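Local coordinates for transcription elongation factor SPT6 (Candida glabrata, PDB 3GXW), which probably acts as a histone H3-H4 chaperone that maintains chromatin during RNA polymerase II elongation, the chain here being an SH2 domain of the longer protein, at residues A[34-39]-A[46-51]; A[57-62]-A[77-82]; A[30-35]-A[95-100]. The protein carries 2 engineered substitutions. All blocks are in the same frame, centred on the assembly; numbering follows the deposited sequence.

Interaction 1: residues A[34-39]-A[46-51]; sequences VIRQSS and AITWKL. With NA (sodium ion), chain F.
Val34 to Arg36 run antiparallel to Ala46 to Thr48 in a β hairpin, the axes of the two short strands coming within 4.9 Å at 142°; Val34–Thr48 and Arg36–Ala46 are hydrogen-bonded pairs, with Ile35–Ile47 the non-hydrogen-bonded pair between them. Ile35 and Ile47 lie side by side on one face, CD1 of Ile35 against CG1 of Ile47 at 3.6 Å, and branched apolar chains suit this place because helix 86-99 covers it. The opposite face carries Val34, Arg36, Ala46 and Thr48. At its Val34–Thr48 end, Ala21 of helix 18-25 packs on both residues.

There Arg36 CG sits between the backbone N and the carbonyl carbon (chi1 59°), and from there the chain stays extended to NE, carrying the guanidinium across the neighbouring strand. The guanidinium lies with one face over Ala46 CB, which sits 3.5 Å from its plane, opposite its centre, and so small a residue lets the flat group settle close to the sheet. At the edge, NE donates to Thr48 OG1 over 2.9 Å, nearly in plane and fairly straight (160°), while NH2 makes only a weak bond to the same oxygen. NH2 also bonds His58 ND1, and NH1, besides a weak bond to Gln37 O, bonds an oxygen of a bound succinic acid, probably from the crystallisation liquor.

Past the paired residues, Ser38 O coordinates a sodium ion at 2.5 Å, with Gly41 O and three waters as the other ligands. One of these waters donates to Gln37 OE1 and accepts from Ser38 N, a second, water-mediated link to the metal; Gln37 NE2 bonds Tyr13 OH.

Sequence and position identify Arg36 as the FLVR-type arginine of SH2 domains; its hold by Thr48 and His58 is consistent with a phosphate-type pocket, as in relatives.

Interaction 2: residues A[57-62]-A[77-82]; sequences QHVDIQ and VVEGQR
Val59 and Ile61 of strand 55-63 meet Val78 in the close-packed half of this contact. The Val59 and Val78 side chains cross at about a right angle, CG1 of Val59 reaching CG1 of Val78 at 3.6 Å. With CG1 anti to the backbone N in Val78 (chi1 -180°), its other methyl, CG2, is left for Ile61, whose CG1 lies 3.7 Å from it as the two chains run side by side. Branched apolar residues fit because helix 86-99 covers Val78 through Ile89 and Tyr93, and Val59 through Tyr93. At the rim of this apolar side, the exposed Glu79 lays its CG against Val59 CG1.

Backbone pairing is confined to one end. Gln62 and Val77 form a hydrogen-bonded antiparallel pair, Gln62 N to Val77 O at 2.9 Å and Val77 N to Gln62 O at 2.7 Å. Beyond it the strands part, and water enters: one molecule donates to Asp60 O and accepts from Glu79 N, which lie 4.4 Å apart, while another joins Asp60 OD2 to Val77 O. The other carboxylate oxygen of Asp60 is held by His44.

Glu79 and Gly80 both have positive phi, and glycine adopts the 87° of the i+2 position without strain. They are the central residues of a type I′ turn from Val78 to Gln81, the tight two-residue reversal typical of β hairpins, here joining the last two strands of the antiparallel SH2 sheet.

Interaction 3: residues A[30-35]-A[95-100]; sequences RGDFVI and QNKIRL
Lys97 lays the aliphatic part of its side chain along the backbone of Arg30 to Asp32. Its CG touches Arg30 O at 3.5 Å, CD rests 3.7 Å from Gly31 C, and CE ends beside Asp32 CB at 3.9 Å. Extended as far as CE, the chain bends only at chi4 (-68°), and NZ stays 5.1 Å from Asp32 OD2, too far for a salt bridge, though the opposite charges may still attract.

Lacking a side chain, Gly31 lets the helix come close, its CA just 4.3 Å from that of Lys97, and its positive phi (92°) is readily adopted by this residue type. Through Asp32 it leads into Phe33-Val34-Ile35, the start of the FLVR-like strand of the SH2 fold, so the contact sets the approach to that strand against the end of the C-terminal helix. Asp32 OD1 accepts from Phe33 N where the strand begins.

Leu100 crosses Arg30 at about a right angle, CD1 meeting CG at 3.8 Å; the long arginine offers methylenes here while its guanidinium pairs with Asp52. Two waters supply polar links: one donates to both Arg30 O and Lys97 O, and another joins Gly31 O to Asn96 ND2.

How the interactions relate
Interactions 1 and 2 meet where strands 44-52 and 55-63 are neighbours in one sheet: Ile47 O lies 2.7 Å from Val59 N and Trp49 O 2.9 Å from Gln57 N, both probable hydrogen bonds. Their centres are 10 Å apart, and His58 of interaction 2 reaches back to the Arg36 site that holds the succinic acid. Interaction 3 shares Val34 and Ile35 with interaction 1 and extends the same pairing, Lys50 O standing 2.8 Å from Gly31 N. Interactions 2 and 3 do not touch, yet helix 86-99 links them, packing on Val78 through Ile89 and Tyr93 and meeting Gly31 near its end.

Interaction 1: residues A[34-39]-A[46-51]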
loop_
_atom_site.group_PDB
_atom_site.type_symbol
_atom_site.label_atom_id
_atom_site.label_comp_id
_atom_site.label_asym_id
_atom_site.label_seq_id
_atom_site.Cartn_x
_atom_site.Cartn_y
_atom_site.Cartn_z
ATOM N N VAL A 34 1.044 3.998 -2.617
ATOM C CA VAL A 34 -0.010 3.507 -3.490
ATOM C C VAL A 34 -0.238 2.033 -3.175
ATOM O O VAL A 34 0.645 1.362 -2.624
ATOM C CB VAL A 34 0.356 3.626 -4.994
ATOM C CG1 VAL A 34 0.626 5.075 -5.354
ATOM C CG2 VAL A 34 1.563 2.756 -5.320
ATOM N N ILE A 35 -1.431 1.550 -3.503
ATOM C CA ILE A 35 -1.780 0.147 -3.311
ATOM C C ILE A 35 -1.860 -0.411 -4.730
ATOM O O ILE A 35 -2.385 0.249 -5.624
ATOM C CB ILE A 35 -3.155 -0.020 -2.636
ATOM C CG1 ILE A 35 -3.204 0.779 -1.325
ATOM C CG2 ILE A 35 -3.413 -1.509 -2.369
ATOM C CD1 ILE A 35 -2.278 0.274 -0.251
ATOM N N ARG A 36 -1.349 -1.621 -4.934
ATOM C CA ARG A 36 -1.343 -2.228 -6.265
ATOM C C ARG A 36 -1.446 -3.748 -6.201
ATOM O O ARG A 36 -1.347 -4.339 -5.128
ATOM C CB ARG A 36 -0.044 -1.857 -6.996
ATOM C CG ARG A 36 1.218 -2.306 -6.261
ATOM C CD ARG A 36 2.490 -1.890 -6.999
ATOM N NE ARG A 36 3.709 -2.242 -6.271
ATOM C CZ ARG A 36 4.224 -3.468 -6.196
ATOM N NH1 ARG A 36 3.628 -4.482 -6.812
ATOM N NH2 ARG A 36 5.332 -3.682 -5.494
ATOM N N GLN A 37 -1.638 -4.368 -7.363
ATOM C CA GLN A 37 -1.721 -5.823 -7.465
ATOM C C GLN A 37 -0.350 -6.432 -7.128
ATOM O O GLN A 37 0.682 -5.754 -7.209
ATOM C CB GLN A 37 -2.106 -6.244 -8.889
ATOM C CG GLN A 37 -3.492 -5.807 -9.368
ATOM C CD GLN A 37 -4.624 -6.432 -8.568
ATOM O OE1 GLN A 37 -4.544 -7.594 -8.159
ATOM N NE2 GLN A 37 -5.694 -5.669 -8.358
ATOM N N SER A 38 -0.345 -7.711 -6.766
ATOM C CA SER A 38 0.895 -8.406 -6.433
ATOM C C SER A 38 0.928 -9.855 -6.900
ATOM O O SER A 38 -0.002 -10.608 -6.648
ATOM C CB SER A 38 1.135 -8.389 -4.924
ATOM O OG SER A 38 2.227 -9.237 -4.612
ATOM N N SER A 39 2.031 -10.248 -7.534
ATOM C CA SER A 39 2.201 -11.608 -8.021
ATOM C C SER A 39 2.358 -12.633 -6.897
ATOM O O SER A 39 2.528 -13.825 -7.166
ATOM C CB SER A 39 3.413 -11.676 -8.959
ATOM O OG SER A 39 4.548 -11.051 -8.379
ATOM N N ALA A 46 0.020 -5.213 -2.766
ATOM C CA ALA A 46 1.303 -4.685 -2.347
ATOM C C ALA A 46 1.166 -3.201 -2.096
ATOM O O ALA A 46 0.369 -2.519 -2.748
ATOM C CB ALA A 46 2.364 -4.928 -3.431
ATOM N N ILE A 47 1.935 -2.710 -1.131
ATOM C CA ILE A 47 1.961 -1.292 -0.831
ATOM C C ILE A 47 3.362 -0.828 -1.207
ATOM O O ILE A 47 4.345 -1.458 -0.817
ATOM C CB ILE A 47 1.775 -1.004 0.665
ATOM C CG1 ILE A 47 0.458 -1.594 1.158
ATOM C CG2 ILE A 47 1.805 0.501 0.907
ATOM C CD1 ILE A 47 0.307 -1.546 2.664
ATOM N N THR A 48 3.457 0.244 -1.981
ATOM C CA THR A 48 4.758 0.789 -2.335
ATOM C C THR A 48 4.746 2.206 -1.774
ATOM O O THR A 48 3.852 2.993 -2.093
ATOM C CB THR A 48 4.986 0.835 -3.859
ATOM O OG1 THR A 48 5.013 -0.502 -4.386
ATOM C CG2 THR A 48 6.319 1.511 -4.165
ATOM N N TRP A 49 5.701 2.515 -0.902
ATOM C CA TRP A 49 5.765 3.846 -0.311
ATOM C C TRP A 49 7.180 4.409 -0.318
ATOM O O TRP A 49 8.151 3.666 -0.363
ATOM C CB TRP A 49 5.199 3.848 1.117
ATOM C CG TRP A 49 5.963 3.046 2.130
ATOM C CD1 TRP A 49 5.977 1.685 2.269
ATOM C CD2 TRP A 49 6.770 3.564 3.197
ATOM N NE1 TRP A 49 6.733 1.328 3.364
ATOM C CE2 TRP A 49 7.231 2.462 3.950
ATOM C CE3 TRP A 49 7.142 4.857 3.590
ATOM C CZ2 TRP A 49 8.049 2.612 5.078
ATOM C CZ3 TRP A 49 7.954 5.007 4.712
ATOM C CH2 TRP A 49 8.397 3.890 5.441
ATOM N N LYS A 50 7.274 5.734 -0.288
ATOM C CA LYS A 50 8.553 6.430 -0.327
ATOM C C LYS A 50 9.149 6.661 1.061
ATOM O O LYS A 50 8.559 7.355 1.887
ATOM C CB LYS A 50 8.356 7.767 -1.046
ATOM C CG LYS A 50 9.626 8.541 -1.353
ATOM C CD LYS A 50 9.287 9.851 -2.046
ATOM C CE LYS A 50 10.539 10.664 -2.343
ATOM N NZ LYS A 50 10.201 11.955 -2.990
ATOM N N LEU A 51 10.319 6.080 1.315
ATOM C CA LEU A 51 10.993 6.258 2.603
ATOM C C LEU A 51 11.768 7.562 2.650
ATOM O O LEU A 51 11.855 8.211 3.695
ATOM C CB LEU A 51 11.975 5.120 2.871
ATOM C CG LEU A 51 11.378 3.875 3.503
ATOM C CD1 LEU A 51 10.267 3.369 2.608
ATOM C CD2 LEU A 51 12.468 2.833 3.713
HETATM NA NA NA F . -2.214 -11.112 -7.721
HETATM O O HOH W 1 -2.817 -8.855 -6.544
HETATM O O HOH W 2 -4.594 -11.180 -8.713
HETATM O O HOH W 3 -1.698 -13.571 -8.459
#

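Interaction 2: residues A[57-62]-A[77-82]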
loop_
_atom_site.group_PDB
_atom_site.type_symbol
_atom_site.label_atom_id
_atom_site.label_comp_id
_atom_site.label_asym_id
_atom_site.label_seq_id
_atom_site.Cartn_x
_atom_site.Cartn_y
_atom_site.Cartn_z
ATOM N N GLN A 57 9.910 1.328 -0.464
ATOM C CA GLN A 57 9.693 0.042 0.183
ATOM C C GLN A 57 8.445 -0.571 -0.425
ATOM O O GLN A 57 7.492 0.137 -0.739
ATOM C CB GLN A 57 9.501 0.210 1.692
ATOM C CG GLN A 57 10.791 0.434 2.456
ATOM C CD GLN A 57 11.424 -0.844 2.957
ATOM O OE1 GLN A 57 11.686 -1.770 2.188
ATOM N NE2 GLN A 57 11.679 -0.897 4.260
ATOM N N HIS A 58 8.475 -1.885 -0.613
ATOM C CA HIS A 58 7.346 -2.627 -1.166
ATOM C C HIS A 58 6.922 -3.564 -0.039
ATOM O O HIS A 58 7.735 -4.343 0.467
ATOM C CB HIS A 58 7.797 -3.394 -2.413
ATOM C CG HIS A 58 8.301 -2.502 -3.506
ATOM N ND1 HIS A 58 7.473 -1.951 -4.461
ATOM C CD2 HIS A 58 9.534 -1.992 -3.742
ATOM C CE1 HIS A 58 8.170 -1.141 -5.235
ATOM N NE2 HIS A 58 9.425 -1.146 -4.819
ATOM N N VAL A 59 5.659 -3.456 0.369
ATOM C CA VAL A 59 5.121 -4.237 1.477
ATOM C C VAL A 59 3.966 -5.144 1.071
ATOM O O VAL A 59 3.019 -4.718 0.424
ATOM C CB VAL A 59 4.629 -3.300 2.603
ATOM C CG1 VAL A 59 4.170 -4.115 3.794
ATOM C CG2 VAL A 59 5.744 -2.332 2.999
ATOM N N ASP A 60 4.040 -6.397 1.486
ATOM C CA ASP A 60 3.001 -7.356 1.148
ATOM C C ASP A 60 1.748 -7.243 2.013
ATOM O O ASP A 60 1.829 -7.028 3.220
ATOM C CB ASP A 60 3.557 -8.775 1.270
ATOM C CG ASP A 60 2.527 -9.833 0.937
ATOM O OD1 ASP A 60 2.105 -9.897 -0.236
ATOM O OD2 ASP A 60 2.137 -10.592 1.852
ATOM N N ILE A 61 0.587 -7.376 1.376
ATOM C CA ILE A 61 -0.691 -7.368 2.078
ATOM C C ILE A 61 -1.255 -8.739 1.737
ATOM O O ILE A 61 -1.308 -9.104 0.558
ATOM C CB ILE A 61 -1.671 -6.308 1.537
ATOM C CG1 ILE A 61 -1.119 -4.898 1.757
ATOM C CG2 ILE A 61 -3.014 -6.437 2.251
ATOM C CD1 ILE A 61 -1.998 -3.820 1.189
ATOM N N GLN A 62 -1.654 -9.502 2.748
ATOM C CA GLN A 62 -2.199 -10.835 2.497
ATOM C C GLN A 62 -3.565 -10.990 3.136
ATOM O O GLN A 62 -3.734 -10.733 4.326
ATOM C CB GLN A 62 -1.267 -11.919 3.053
ATOM C CG GLN A 62 -1.635 -13.333 2.598
ATOM C CD GLN A 62 -0.731 -14.396 3.188
ATOM O OE1 GLN A 62 0.436 -14.141 3.482
ATOM N NE2 GLN A 62 -1.262 -15.605 3.347
ATOM N N VAL A 77 -3.567 -9.049 6.448
ATOM C CA VAL A 77 -2.348 -9.055 7.245
ATOM C C VAL A 77 -1.225 -8.279 6.558
ATOM O O VAL A 77 -0.926 -8.497 5.383
ATOM C CB VAL A 77 -1.877 -10.499 7.509
ATOM C CG1 VAL A 77 -0.595 -10.496 8.342
ATOM C CG2 VAL A 77 -2.972 -11.271 8.216
ATOM N N VAL A 78 -0.623 -7.349 7.290
ATOM C CA VAL A 78 0.475 -6.556 6.752
ATOM C C VAL A 78 1.573 -6.525 7.812
ATOM O O VAL A 78 1.407 -5.911 8.865
ATOM C CB VAL A 78 0.045 -5.101 6.441
ATOM C CG1 VAL A 78 1.225 -4.316 5.879
ATOM C CG2 VAL A 78 -1.107 -5.091 5.455
ATOM N N GLU A 79 2.686 -7.194 7.528
ATOM C CA GLU A 79 3.816 -7.248 8.451
ATOM C C GLU A 79 3.416 -7.702 9.859
ATOM O O GLU A 79 3.816 -7.096 10.856
ATOM C CB GLU A 79 4.503 -5.879 8.520
ATOM C CG GLU A 79 5.019 -5.387 7.176
ATOM C CD GLU A 79 5.897 -4.160 7.293
ATOM O OE1 GLU A 79 5.423 -3.129 7.817
ATOM O OE2 GLU A 79 7.068 -4.225 6.855
ATOM N N GLY A 80 2.619 -8.765 9.932
ATOM C CA GLY A 80 2.196 -9.294 11.218
ATOM C C GLY A 80 0.955 -8.661 11.822
ATOM O O GLY A 80 0.332 -9.244 12.708
ATOM N N GLN A 81 0.596 -7.473 11.348
ATOM C CA GLN A 81 -0.571 -6.754 11.848
ATOM C C GLN A 81 -1.842 -7.151 11.101
ATOM O O GLN A 81 -1.856 -7.211 9.875
ATOM C CB GLN A 81 -0.341 -5.252 11.711
ATOM C CG GLN A 81 0.722 -4.721 12.651
ATOM C CD GLN A 81 0.220 -4.631 14.076
ATOM O OE1 GLN A 81 -0.649 -3.809 14.387
ATOM N NE2 GLN A 81 0.748 -5.484 14.949
ATOM N N ARG A 82 -2.912 -7.404 11.847
ATOM C CA ARG A 82 -4.180 -7.806 11.255
ATOM C C ARG A 82 -5.155 -6.633 11.162
ATOM O O ARG A 82 -5.381 -5.921 12.140
ATOM C CB ARG A 82 -4.791 -8.948 12.077
ATOM C CG ARG A 82 -3.806 -10.089 12.344
ATOM C CD ARG A 82 -4.422 -11.220 13.161
ATOM N NE ARG A 82 -5.423 -11.963 12.402
ATOM C CZ ARG A 82 -6.078 -13.026 12.860
ATOM N NH1 ARG A 82 -5.842 -13.480 14.085
ATOM N NH2 ARG A 82 -6.972 -13.634 12.093
HETATM O O HOH W 4 1.434 -10.200 4.875
HETATM O O HOH W 5 3.531 -7.990 4.950
#

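Interaction 3: residues A[30-35]-A[95-100]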
loop_
_atom_site.group_PDB
_atom_site.type_symbol
_atom_site.label_atom_id
_atom_site.label_comp_id
_atom_site.label_asym_id
_atom_site.label_seq_id
_atom_site.Cartn_x
_atom_site.Cartn_y
_atom_site.Cartn_z
ATOM N N ARG A 30 7.645 12.606 1.103
ATOM C CA ARG A 30 8.089 11.454 1.870
ATOM C C ARG A 30 6.891 10.791 2.544
ATOM O O ARG A 30 6.049 11.465 3.141
ATOM C CB ARG A 30 9.103 11.887 2.930
ATOM C CG ARG A 30 9.643 10.750 3.773
ATOM C CD ARG A 30 10.587 11.258 4.863
ATOM N NE ARG A 30 11.690 12.054 4.328
ATOM C CZ ARG A 30 12.712 12.502 5.056
ATOM N NH1 ARG A 30 12.779 12.229 6.353
ATOM N NH2 ARG A 30 13.666 13.230 4.488
ATOM N N GLY A 31 6.814 9.470 2.440
ATOM C CA GLY A 31 5.715 8.751 3.054
ATOM C C GLY A 31 4.518 8.514 2.154
ATOM O O GLY A 31 3.617 7.754 2.525
ATOM N N ASP A 32 4.483 9.152 0.984
ATOM C CA ASP A 32 3.354 8.949 0.080
ATOM C C ASP A 32 3.417 7.501 -0.397
ATOM O O ASP A 32 4.496 6.904 -0.439
ATOM C CB ASP A 32 3.401 9.905 -1.111
ATOM C CG ASP A 32 2.003 10.273 -1.613
ATOM O OD1 ASP A 32 1.045 9.521 -1.318
ATOM O OD2 ASP A 32 1.858 11.304 -2.303
ATOM N N PHE A 33 2.271 6.947 -0.774
ATOM C CA PHE A 33 2.204 5.541 -1.172
ATOM C C PHE A 33 1.042 5.226 -2.104
ATOM O O PHE A 33 0.162 6.052 -2.323
ATOM C CB PHE A 33 2.022 4.699 0.082
ATOM C CG PHE A 33 0.727 4.980 0.802
ATOM C CD1 PHE A 33 -0.402 4.207 0.562
ATOM C CD2 PHE A 33 0.627 6.044 1.692
ATOM C CE1 PHE A 33 -1.614 4.488 1.196
ATOM C CE2 PHE A 33 -0.585 6.336 2.333
ATOM C CZ PHE A 33 -1.706 5.556 2.082
ATOM N N VAL A 34 1.044 3.998 -2.617
ATOM C CA VAL A 34 -0.010 3.507 -3.490
ATOM C C VAL A 34 -0.238 2.033 -3.175
ATOM O O VAL A 34 0.645 1.362 -2.624
ATOM C CB VAL A 34 0.356 3.626 -4.994
ATOM C CG1 VAL A 34 0.626 5.075 -5.354
ATOM C CG2 VAL A 34 1.563 2.756 -5.320
ATOM N N ILE A 35 -1.431 1.550 -3.503
ATOM C CA ILE A 35 -1.780 0.147 -3.311
ATOM C C ILE A 35 -1.860 -0.411 -4.730
ATOM O O ILE A 35 -2.385 0.249 -5.624
ATOM C CB ILE A 35 -3.155 -0.020 -2.636
ATOM C CG1 ILE A 35 -3.204 0.779 -1.325
ATOM C CG2 ILE A 35 -3.413 -1.509 -2.369
ATOM C CD1 ILE A 35 -2.278 0.274 -0.251
ATOM N N GLN A 95 -0.926 7.994 8.557
ATOM C CA GLN A 95 -0.428 8.375 9.879
ATOM C C GLN A 95 1.096 8.381 9.848
ATOM O O GLN A 95 1.731 9.294 10.370
ATOM C CB GLN A 95 -0.912 7.390 10.946
ATOM C CG GLN A 95 -2.367 7.562 11.360
ATOM C CD GLN A 95 -2.566 8.741 12.295
ATOM O OE1 GLN A 95 -2.332 9.894 11.925
ATOM N NE2 GLN A 95 -2.995 8.454 13.520
ATOM N N ASN A 96 1.675 7.349 9.234
ATOM C CA ASN A 96 3.127 7.232 9.114
ATOM C C ASN A 96 3.676 8.424 8.328
ATOM O O ASN A 96 4.714 8.988 8.679
ATOM C CB ASN A 96 3.489 5.923 8.403
ATOM C CG ASN A 96 4.973 5.815 8.086
ATOM O OD1 ASN A 96 5.812 5.728 8.987
ATOM N ND2 ASN A 96 5.302 5.821 6.797
ATOM N N LYS A 97 2.959 8.808 7.275
ATOM C CA LYS A 97 3.352 9.931 6.426
ATOM C C LYS A 97 3.306 11.253 7.192
ATOM O O LYS A 97 4.166 12.119 7.020
ATOM C CB LYS A 97 2.425 10.004 5.205
ATOM C CG LYS A 97 2.722 11.147 4.240
ATOM C CD LYS A 97 1.897 10.991 2.960
ATOM C CE LYS A 97 2.230 12.048 1.923
ATOM N NZ LYS A 97 1.806 13.415 2.329
ATOM N N ILE A 98 2.293 11.400 8.036
ATOM C CA ILE A 98 2.127 12.608 8.843
ATOM C C ILE A 98 3.273 12.760 9.842
ATOM O O ILE A 98 3.832 13.847 9.992
ATOM C CB ILE A 98 0.773 12.566 9.588
ATOM C CG1 ILE A 98 -0.357 12.725 8.565
ATOM C CG2 ILE A 98 0.717 13.651 10.670
ATOM C CD1 ILE A 98 -1.725 12.316 9.063
ATOM N N ARG A 99 3.630 11.670 10.518
ATOM C CA ARG A 99 4.712 11.709 11.498
ATOM C C ARG A 99 6.046 12.114 10.872
ATOM O O ARG A 99 6.878 12.747 11.527
ATOM C CB ARG A 99 4.861 10.349 12.191
ATOM C CG ARG A 99 3.765 10.037 13.208
ATOM C CD ARG A 99 4.118 8.816 14.043
ATOM N NE ARG A 99 4.064 7.582 13.267
ATOM C CZ ARG A 99 2.956 6.875 13.063
ATOM N NH1 ARG A 99 1.798 7.274 13.583
ATOM N NH2 ARG A 99 3.003 5.766 12.341
ATOM N N LEU A 100 6.243 11.759 9.606
ATOM C CA LEU A 100 7.481 12.083 8.903
ATOM C C LEU A 100 7.579 13.536 8.434
ATOM O O LEU A 100 8.578 13.929 7.824
ATOM C CB LEU A 100 7.674 11.146 7.705
ATOM C CG LEU A 100 8.012 9.688 8.030
ATOM C CD1 LEU A 100 8.134 8.893 6.744
ATOM C CD2 LEU A 100 9.313 9.622 8.831
HETATM O O HOH W 6 5.684 13.224 5.117
HETATM O O HOH W 7 3.417 6.059 4.672
#